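Side-chain contacts in macrophage migration inhibitory factor (Plasmodium berghei, PDB 2WKB), which is a small alpha/beta protein of the macrophage migration inhibitory factor family and assembles as a trimer of identical subunits: residues E[20-25]-E[85-90]; E[46-51]-E[55-60]; E[74-79]-E[97-102]. One frame throughout, in Å; residues are numbered along the deposited sequence.

Interaction 1: residues E[20-25]-E[85-90]; sequences LSEIED and SNHLSV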
loop_
_atom_site.group_PDB
_atom_site.type_symbol
_atom_site.label_atom_id
_atom_site.label_comp_id
_atom_site.label_asym_id
_atom_site.label_seq_id
_atom_site.Cartn_x
_atom_site.Cartn_y
_atom_site.Cartn_z
ATOM N N LEU E 20 0.895 -17.758 -3.106
ATOM C CA LEU E 20 1.624 -17.064 -2.010
ATOM C C LEU E 20 2.455 -18.104 -1.252
ATOM O O LEU E 20 3.583 -17.821 -0.841
ATOM C CB LEU E 20 0.668 -16.324 -1.062
ATOM C CG LEU E 20 -0.121 -15.144 -1.743
ATOM C CD1 LEU E 20 -1.250 -14.608 -0.813
ATOM C CD2 LEU E 20 0.916 -13.997 -2.171
ATOM N N SER E 21 1.925 -19.315 -1.037
ATOM C CA SER E 21 2.687 -20.300 -0.269
ATOM C C SER E 21 3.950 -20.705 -1.017
ATOM O O SER E 21 5.017 -20.870 -0.422
ATOM C CB SER E 21 1.726 -21.538 0.026
ATOM O OG SER E 21 2.553 -22.577 0.506
ATOM N N GLU E 22 3.870 -20.778 -2.343
ATOM C CA GLU E 22 4.989 -21.121 -3.178
ATOM C C GLU E 22 6.057 -20.010 -3.177
ATOM O O GLU E 22 7.266 -20.301 -3.118
ATOM C CB GLU E 22 4.548 -21.422 -4.617
ATOM C CG GLU E 22 3.785 -22.785 -4.711
ATOM C CD GLU E 22 3.595 -23.271 -6.167
ATOM O OE1 GLU E 22 4.386 -22.853 -7.054
ATOM O OE2 GLU E 22 2.637 -24.070 -6.393
ATOM N N ILE E 23 5.577 -18.759 -3.154
ATOM C CA ILE E 23 6.482 -17.595 -3.072
ATOM C C ILE E 23 7.182 -17.606 -1.707
ATOM O O ILE E 23 8.418 -17.395 -1.637
ATOM C CB ILE E 23 5.723 -16.252 -3.331
ATOM C CG1 ILE E 23 5.357 -16.197 -4.802
ATOM C CG2 ILE E 23 6.695 -15.005 -2.990
ATOM C CD1 ILE E 23 4.437 -14.996 -5.218
ATOM N N GLU E 24 6.416 -17.832 -0.633
ATOM C CA GLU E 24 7.035 -18.003 0.702
ATOM C C GLU E 24 8.116 -19.095 0.724
ATOM O O GLU E 24 9.190 -18.876 1.288
ATOM C CB GLU E 24 5.989 -18.232 1.791
ATOM C CG GLU E 24 5.028 -17.100 1.978
ATOM C CD GLU E 24 3.809 -17.463 2.864
ATOM O OE1 GLU E 24 3.717 -18.642 3.266
ATOM O OE2 GLU E 24 2.977 -16.544 3.125
ATOM N N ASP E 25 7.846 -20.237 0.083
ATOM C CA ASP E 25 8.783 -21.371 0.005
ATOM C C ASP E 25 10.053 -20.889 -0.742
ATOM O O ASP E 25 11.221 -21.169 -0.327
ATOM C CB ASP E 25 8.210 -22.554 -0.805
ATOM C CG ASP E 25 7.128 -23.314 -0.079
ATOM O OD1 ASP E 25 7.091 -23.231 1.196
ATOM O OD2 ASP E 25 6.303 -23.962 -0.834
ATOM N N SER E 85 4.550 -16.533 -13.790
ATOM C CA SER E 85 4.252 -16.789 -15.176
ATOM C C SER E 85 3.611 -18.207 -15.291
ATOM O O SER E 85 2.734 -18.414 -16.140
ATOM C CB SER E 85 5.484 -16.618 -16.061
ATOM O OG SER E 85 6.402 -17.609 -15.734
ATOM N N ASN E 86 3.989 -19.136 -14.416
ATOM C CA ASN E 86 3.329 -20.442 -14.315
ATOM C C ASN E 86 1.881 -20.322 -13.838
ATOM O O ASN E 86 0.933 -20.667 -14.592
ATOM C CB ASN E 86 4.185 -21.454 -13.481
ATOM C CG ASN E 86 3.490 -22.840 -13.301
ATOM O OD1 ASN E 86 2.796 -23.310 -14.208
ATOM N ND2 ASN E 86 3.684 -23.481 -12.127
ATOM N N HIS E 87 1.660 -19.804 -12.638
ATOM C CA HIS E 87 0.325 -19.786 -12.051
ATOM C C HIS E 87 -0.655 -18.754 -12.647
ATOM O O HIS E 87 -1.883 -18.987 -12.685
ATOM C CB HIS E 87 0.401 -19.593 -10.522
ATOM C CG HIS E 87 0.936 -20.784 -9.791
ATOM N ND1 HIS E 87 0.212 -21.950 -9.644
ATOM C CD2 HIS E 87 2.137 -21.009 -9.202
ATOM C CE1 HIS E 87 0.947 -22.842 -8.992
ATOM N NE2 HIS E 87 2.117 -22.293 -8.707
ATOM N N LEU E 88 -0.139 -17.592 -13.063
ATOM C CA LEU E 88 -1.020 -16.490 -13.473
ATOM C C LEU E 88 -1.019 -16.214 -14.940
ATOM O O LEU E 88 -1.754 -15.317 -15.397
ATOM C CB LEU E 88 -0.684 -15.202 -12.740
ATOM C CG LEU E 88 -1.258 -15.047 -11.309
ATOM C CD1 LEU E 88 -0.959 -16.182 -10.357
ATOM C CD2 LEU E 88 -0.680 -13.760 -10.763
ATOM N N SER E 89 -0.193 -16.971 -15.648
ATOM C CA SER E 89 0.145 -16.822 -17.068
ATOM C C SER E 89 0.468 -15.400 -17.460
ATOM O O SER E 89 0.119 -14.973 -18.560
ATOM C CB SER E 89 -0.959 -17.357 -17.989
ATOM O OG SER E 89 -1.595 -18.482 -17.411
ATOM N N VAL E 90 1.059 -14.621 -16.547
ATOM C CA VAL E 90 1.489 -13.269 -16.917
ATOM C C VAL E 90 2.788 -13.414 -17.768
ATOM O O VAL E 90 3.583 -14.345 -17.548
ATOM C CB VAL E 90 1.723 -12.466 -15.636
ATOM C CG1 VAL E 90 2.789 -13.162 -14.801
ATOM C CG2 VAL E 90 2.139 -11.003 -15.919
HETATM O O HOH W 1 5.654 -22.634 -10.304
#
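Glu22 and His87 face each other across the groove between helices 13-31 and 73-88, the two helices that lie on the sheet in the MIF fold. Their CA atoms are the nearest pair of the two segments, 10.1 Å apart. Segment 20-25 is helical throughout. Segment 85-90 takes in the last turn of helix 73-88 and the loop after it; Ser89 has a positive phi. The gap is too wide for backbone contact, so the glutamate and histidine side chains span it at the protein surface. Glu22 has CG beside its backbone N (chi1 -72°) and runs extended from there, which carries the carboxylate to the imidazole edge. His87 NE2 donates to Glu22 OE1 at 2.9 Å, with an N-H...O angle of 157°. The oxygen lies close to the ring plane but is itself approached from above the carboxylate plane; the carboxylate and ring planes stand 71° apart. Glu22 OE2 stays near, 3.0 Å from His87 NE2. A nearby carboxylate would be expected to favour a protonated imidazole. Lys15 NZ hydrogen-bonds to the backbone carbonyl of His87. A water accepts from Asn86 ND2 at 2.8 Å and donates a weak bond to Glu22 OE1.

Interaction 2: residues E[46-51]-E[55-60]; sequences KNLRFS and EGYCFV
Phe50 lies against Tyr57 where the chain folds back on itself between residues 46-51 and 55-60. Tyr57 CB leads toward the other segment, with CG anti to the backbone N (chi1 171°). Tyr57 CG lies 3.6 Å from Phe50 CB. That methylene sits over the ring centre in a CH-pi contact, 3.4 Å from Phe50 CB to the Tyr57 centroid. Over the same face, Tyr57 CD1 touches Phe50 CB and Tyr57 CE1 reaches Phe50 CG at 3.3 Å. At the ring edge, near the ring plane, Tyr57 CD2 meets the Leu48 CD2 methyl at 3.4 Å, and Tyr57 CE2 is also near it. The Phe50 and Tyr57 rings are nearly parallel, 14° apart, but slid so far that they barely overlap. CZ again faces Phe50 CB. At the tip, Tyr57 OH is 3.9 Å from Phe50 CD1; this buried hydroxyl has no hydrogen-bonding partner in the model. Met39 of the third subunit, another copy of the protein, also packs on Tyr57. Arg49 and Phe50 pair in an antiparallel ladder with a strand of that subunit, whose Glu24 forms a salt bridge with Arg49. The sheet running on from one subunit into the next is typical of the MIF trimer.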
loop_
_atom_site.group_PDB
_atom_site.type_symbol
_atom_site.label_atom_id
_atom_site.label_comp_id
_atom_site.label_asym_id
_atom_site.label_seq_id
_atom_site.Cartn_x
_atom_site.Cartn_y
_atom_site.Cartn_z
ATOM N N LYS E 46 -7.884 -4.206 -9.992
ATOM C CA LYS E 46 -8.262 -4.501 -11.368
ATOM C C LYS E 46 -7.872 -3.374 -12.351
ATOM O O LYS E 46 -7.739 -3.627 -13.530
ATOM C CB LYS E 46 -9.755 -4.755 -11.470
ATOM C CG LYS E 46 -10.603 -3.614 -10.977
ATOM C CD LYS E 46 -12.060 -3.982 -11.311
ATOM C CE LYS E 46 -12.933 -3.088 -10.513
ATOM N NZ LYS E 46 -14.360 -3.306 -11.181
ATOM N N ASN E 47 -7.755 -2.160 -11.836
ATOM C CA ASN E 47 -7.442 -0.954 -12.646
ATOM C C ASN E 47 -5.928 -0.668 -12.808
ATOM O O ASN E 47 -5.539 0.309 -13.494
ATOM C CB ASN E 47 -8.225 0.235 -12.074
ATOM C CG ASN E 47 -9.666 0.248 -12.605
ATOM O OD1 ASN E 47 -9.874 0.268 -13.826
ATOM N ND2 ASN E 47 -10.660 0.104 -11.699
ATOM N N LEU E 48 -5.113 -1.553 -12.276
ATOM C CA LEU E 48 -3.626 -1.392 -12.304
ATOM C C LEU E 48 -3.115 -1.315 -13.756
ATOM O O LEU E 48 -3.450 -2.159 -14.612
ATOM C CB LEU E 48 -2.923 -2.573 -11.611
ATOM C CG LEU E 48 -1.361 -2.507 -11.514
ATOM C CD1 LEU E 48 -0.969 -1.256 -10.634
ATOM C CD2 LEU E 48 -0.845 -3.881 -10.884
ATOM N N ARG E 49 -2.282 -0.293 -14.008
ATOM C CA ARG E 49 -1.702 -0.129 -15.320
ATOM C C ARG E 49 -0.213 -0.163 -15.286
ATOM O O ARG E 49 0.397 0.281 -14.312
ATOM C CB ARG E 49 -2.137 1.241 -15.874
ATOM C CG ARG E 49 -3.595 1.346 -16.211
ATOM C CD ARG E 49 -4.051 2.820 -16.336
ATOM N NE ARG E 49 -3.376 3.529 -17.473
ATOM C CZ ARG E 49 -3.818 3.555 -18.732
ATOM N NH1 ARG E 49 -4.926 2.884 -19.080
ATOM N NH2 ARG E 49 -3.157 4.309 -19.681
ATOM N N PHE E 50 0.375 -0.677 -16.372
ATOM C CA PHE E 50 1.841 -0.593 -16.606
ATOM C C PHE E 50 2.100 -0.263 -18.089
ATOM O O PHE E 50 1.505 -0.884 -18.964
ATOM C CB PHE E 50 2.568 -1.875 -16.179
ATOM C CG PHE E 50 4.043 -1.868 -16.498
ATOM C CD1 PHE E 50 4.904 -0.976 -15.864
ATOM C CD2 PHE E 50 4.565 -2.760 -17.431
ATOM C CE1 PHE E 50 6.304 -0.937 -16.201
ATOM C CE2 PHE E 50 5.957 -2.771 -17.730
ATOM C CZ PHE E 50 6.810 -1.826 -17.136
ATOM N N SER E 51 2.897 0.788 -18.291
ATOM C CA SER E 51 3.235 1.301 -19.601
ATOM C C SER E 51 2.016 1.570 -20.412
ATOM O O SER E 51 1.946 1.100 -21.568
ATOM C CB SER E 51 4.101 0.273 -20.359
ATOM O OG SER E 51 5.284 0.009 -19.629
ATOM N N GLU E 55 -3.405 -4.354 -19.478
ATOM C CA GLU E 55 -3.200 -5.791 -19.728
ATOM C C GLU E 55 -2.587 -6.483 -18.456
ATOM O O GLU E 55 -1.962 -5.798 -17.627
ATOM C CB GLU E 55 -2.185 -5.959 -20.898
ATOM C CG GLU E 55 -1.846 -7.373 -21.317
ATOM C CD GLU E 55 -0.765 -7.466 -22.425
ATOM O OE1 GLU E 55 -0.298 -8.598 -22.722
ATOM O OE2 GLU E 55 -0.356 -6.416 -22.975
ATOM N N GLY E 56 -2.734 -7.808 -18.350
ATOM C CA GLY E 56 -2.216 -8.600 -17.210
ATOM C C GLY E 56 -0.815 -8.118 -16.778
ATOM O O GLY E 56 0.095 -7.994 -17.590
ATOM N N TYR E 57 -0.692 -7.754 -15.508
ATOM C CA TYR E 57 0.567 -7.213 -15.000
ATOM C C TYR E 57 0.660 -7.591 -13.507
ATOM O O TYR E 57 -0.328 -7.519 -12.764
ATOM C CB TYR E 57 0.533 -5.689 -15.173
ATOM C CG TYR E 57 1.717 -4.972 -14.485
ATOM C CD1 TYR E 57 2.988 -5.047 -14.993
ATOM C CD2 TYR E 57 1.494 -4.254 -13.302
ATOM C CE1 TYR E 57 4.073 -4.359 -14.319
ATOM C CE2 TYR E 57 2.527 -3.599 -12.627
ATOM C CZ TYR E 57 3.809 -3.643 -13.164
ATOM O OH TYR E 57 4.873 -2.967 -12.501
ATOM N N CYS E 58 1.866 -7.946 -13.072
ATOM C CA CYS E 58 2.121 -8.234 -11.664
ATOM C C CYS E 58 3.258 -7.371 -11.106
ATOM O O CYS E 58 4.333 -7.292 -11.700
ATOM C CB CYS E 58 2.444 -9.718 -11.472
ATOM S SG CYS E 58 1.190 -10.845 -12.122
ATOM N N PHE E 59 3.019 -6.736 -9.961
ATOM C CA PHE E 59 4.031 -5.950 -9.296
ATOM C C PHE E 59 4.217 -6.679 -7.987
ATOM O O PHE E 59 3.251 -6.791 -7.202
ATOM C CB PHE E 59 3.500 -4.562 -9.047
ATOM C CG PHE E 59 4.405 -3.714 -8.172
ATOM C CD1 PHE E 59 5.790 -3.796 -8.273
ATOM C CD2 PHE E 59 3.873 -2.818 -7.268
ATOM C CE1 PHE E 59 6.622 -2.996 -7.507
ATOM C CE2 PHE E 59 4.694 -1.999 -6.491
ATOM C CZ PHE E 59 6.088 -2.103 -6.594
ATOM N N VAL E 60 5.440 -7.178 -7.709
ATOM C CA VAL E 60 5.672 -7.848 -6.425
ATOM C C VAL E 60 6.600 -6.955 -5.575
ATOM O O VAL E 60 7.647 -6.528 -6.064
ATOM C CB VAL E 60 6.283 -9.208 -6.590
ATOM C CG1 VAL E 60 6.467 -9.944 -5.196
ATOM C CG2 VAL E 60 5.361 -10.152 -7.485
#

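Interaction 3: residues E[74-79]-E[97-102]; sequences SLLADK and IEFRDC
Ile97 and Phe99 of strand 95-100 pack against Leu76 and Ala77 of helix 73-88. The segment axes are 9.5 Å apart at their closest, and their directions differ by 143°, so the helix runs against the strand at a slant. Ile97 comes first. Its CG1 branch stands beside the backbone N (chi1 -64°) and its chain then extends, which brings CD1 to the helix backbone at Ala77. Ile97 CD1 is 3.3 Å from Ala77 O and 3.8 Å from Ala77 CB. The other branch, Ile97 CG2, is 4.1 Å from Ala77 CB. Glu98 belongs to the other side of the sheet, where Phe59 and Arg61 adjoin it. Phe99 returns to the helix side and presents its ring edge. Phe99 CE1 meets Leu76 CD2 at 3.7 Å, while Phe99 CE2 lies 4.0 Å from Ala77 CB. Leu76 CD2 and Ala77 CB both lie near the ring plane, at its edge, so the ring points at the helix between them. The small side chain of Ala77 meets both strand residues. Leu76 also touches Ile27 and Ile30 of helix 13-31, and Leu62 of the adjacent strand flanks Ile97 and Phe99. Residues 97-100 also pair in an antiparallel ladder with a strand of the third subunit. This is the helix-on-strand packing of a beta-alpha-beta unit, made by strand 58-63, helix 73-88 and strand 95-100.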
loop_
_atom_site.group_PDB
_atom_site.type_symbol
_atom_site.label_atom_id
_atom_site.label_comp_id
_atom_site.label_asym_id
_atom_site.label_seq_id
_atom_site.Cartn_x
_atom_site.Cartn_y
_atom_site.Cartn_z
ATOM N N SER E 74 18.465 -11.141 -7.082
ATOM C CA SER E 74 18.201 -11.482 -8.450
ATOM C C SER E 74 17.718 -12.946 -8.578
ATOM O O SER E 74 16.758 -13.229 -9.287
ATOM C CB SER E 74 19.460 -11.226 -9.318
ATOM O OG SER E 74 19.119 -11.524 -10.665
ATOM N N LEU E 75 18.362 -13.863 -7.852
ATOM C CA LEU E 75 17.953 -15.211 -7.804
ATOM C C LEU E 75 16.478 -15.339 -7.345
ATOM O O LEU E 75 15.705 -16.106 -7.918
ATOM C CB LEU E 75 18.915 -15.982 -6.836
ATOM C CG LEU E 75 20.447 -15.735 -6.961
ATOM C CD1 LEU E 75 21.025 -16.586 -8.135
ATOM C CD2 LEU E 75 20.989 -14.140 -7.019
ATOM N N LEU E 76 16.119 -14.639 -6.276
ATOM C CA LEU E 76 14.720 -14.651 -5.763
ATOM C C LEU E 76 13.757 -14.025 -6.816
ATOM O O LEU E 76 12.673 -14.568 -7.077
ATOM C CB LEU E 76 14.661 -13.861 -4.474
ATOM C CG LEU E 76 13.293 -13.894 -3.760
ATOM C CD1 LEU E 76 12.553 -15.379 -3.632
ATOM C CD2 LEU E 76 13.400 -13.206 -2.392
ATOM N N ALA E 77 14.173 -12.938 -7.439
ATOM C CA ALA E 77 13.286 -12.321 -8.427
ATOM C C ALA E 77 13.051 -13.258 -9.619
ATOM O O ALA E 77 11.924 -13.318 -10.147
ATOM C CB ALA E 77 13.837 -10.855 -8.919
ATOM N N ASP E 78 14.092 -13.996 -10.027
ATOM C CA ASP E 78 13.998 -14.964 -11.122
ATOM C C ASP E 78 12.994 -16.048 -10.682
ATOM O O ASP E 78 12.058 -16.362 -11.414
ATOM C CB ASP E 78 15.369 -15.537 -11.388
ATOM C CG ASP E 78 15.418 -16.513 -12.609
ATOM O OD1 ASP E 78 14.394 -16.983 -13.125
ATOM O OD2 ASP E 78 16.530 -16.789 -13.075
ATOM N N LYS E 79 13.111 -16.553 -9.459
ATOM C CA LYS E 79 12.177 -17.604 -9.033
ATOM C C LYS E 79 10.734 -17.130 -8.954
ATOM O O LYS E 79 9.765 -17.860 -9.351
ATOM C CB LYS E 79 12.547 -18.197 -7.690
ATOM C CG LYS E 79 11.534 -19.294 -7.303
ATOM C CD LYS E 79 11.720 -20.592 -8.229
ATOM C CE LYS E 79 10.907 -21.860 -7.737
ATOM N NZ LYS E 79 11.139 -22.956 -8.748
ATOM N N ILE E 97 9.513 -6.688 -10.017
ATOM C CA ILE E 97 9.744 -7.099 -8.656
ATOM C C ILE E 97 10.600 -6.035 -7.995
ATOM O O ILE E 97 11.657 -5.682 -8.540
ATOM C CB ILE E 97 10.410 -8.409 -8.634
ATOM C CG1 ILE E 97 9.407 -9.436 -9.262
ATOM C CG2 ILE E 97 10.748 -8.837 -7.116
ATOM C CD1 ILE E 97 10.064 -10.643 -9.482
ATOM N N GLU E 98 10.157 -5.523 -6.856
ATOM C CA GLU E 98 10.875 -4.511 -6.144
ATOM C C GLU E 98 11.170 -4.943 -4.715
ATOM O O GLU E 98 10.290 -5.503 -4.037
ATOM C CB GLU E 98 10.016 -3.276 -6.170
ATOM C CG GLU E 98 10.565 -2.116 -5.475
ATOM C CD GLU E 98 9.569 -0.958 -5.540
ATOM O OE1 GLU E 98 9.471 -0.375 -6.631
ATOM O OE2 GLU E 98 8.882 -0.719 -4.531
ATOM N N PHE E 99 12.414 -4.681 -4.253
ATOM C CA PHE E 99 12.881 -5.064 -2.914
ATOM C C PHE E 99 13.215 -3.746 -2.150
ATOM O O PHE E 99 13.978 -2.924 -2.610
ATOM C CB PHE E 99 14.170 -5.912 -2.944
ATOM C CG PHE E 99 14.069 -7.243 -3.640
ATOM C CD1 PHE E 99 13.765 -8.366 -2.908
ATOM C CD2 PHE E 99 14.283 -7.367 -5.008
ATOM C CE1 PHE E 99 13.681 -9.660 -3.525
ATOM C CE2 PHE E 99 14.186 -8.664 -5.626
ATOM C CZ PHE E 99 13.883 -9.790 -4.853
ATOM N N ARG E 100 12.612 -3.525 -1.000
ATOM C CA ARG E 100 12.925 -2.334 -0.161
ATOM C C ARG E 100 13.324 -2.836 1.197
ATOM O O ARG E 100 12.635 -3.690 1.739
ATOM C CB ARG E 100 11.713 -1.474 0.034
ATOM C CG ARG E 100 10.754 -1.381 -1.104
ATOM C CD ARG E 100 9.564 -0.463 -0.716
ATOM N NE ARG E 100 8.534 -1.155 0.086
ATOM C CZ ARG E 100 7.391 -0.598 0.498
ATOM N NH1 ARG E 100 7.108 0.669 0.182
ATOM N NH2 ARG E 100 6.507 -1.305 1.209
ATOM N N ASP E 101 14.442 -2.356 1.767
ATOM C CA ASP E 101 14.710 -2.693 3.164
ATOM C C ASP E 101 14.645 -1.488 4.114
ATOM O O ASP E 101 15.443 -0.536 4.031
ATOM C CB ASP E 101 15.953 -3.566 3.379
ATOM C CG ASP E 101 16.024 -4.145 4.814
ATOM O OD1 ASP E 101 16.275 -3.348 5.754
ATOM O OD2 ASP E 101 15.844 -5.391 5.007
ATOM N N CYS E 102 13.654 -1.574 5.005
ATOM C CA CYS E 102 13.352 -0.559 6.011
ATOM C C CYS E 102 13.526 -1.110 7.441
ATOM O O CYS E 102 13.142 -0.449 8.411
ATOM C CB CYS E 102 11.902 -0.085 5.827
ATOM S SG CYS E 102 11.379 0.283 4.127
#

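Interaction 1 is a surface contact, while interactions 2 and 3 are buried. Interactions 1 and 3 use different parts of helix 73-88: its end turns to helix 13-31 through a polar pair, and an earlier part meets the sheet through apolar groups. Interactions 2 and 3 are joined through neighbouring strands, with a probable hydrogen bond of 2.8 Å from Glu98 N to Val60 O. Both also touch the third subunit. Interactions 1 and 2 meet where Leu88 and Val90 pack on Cys58. The chemistry follows position: a carboxylate hydrogen-bonded to an imidazole at the surface, slid aromatic rings and a CH-pi contact beside the interface, and apolar packing of aliphatic groups and a phenylalanine edge under the helix.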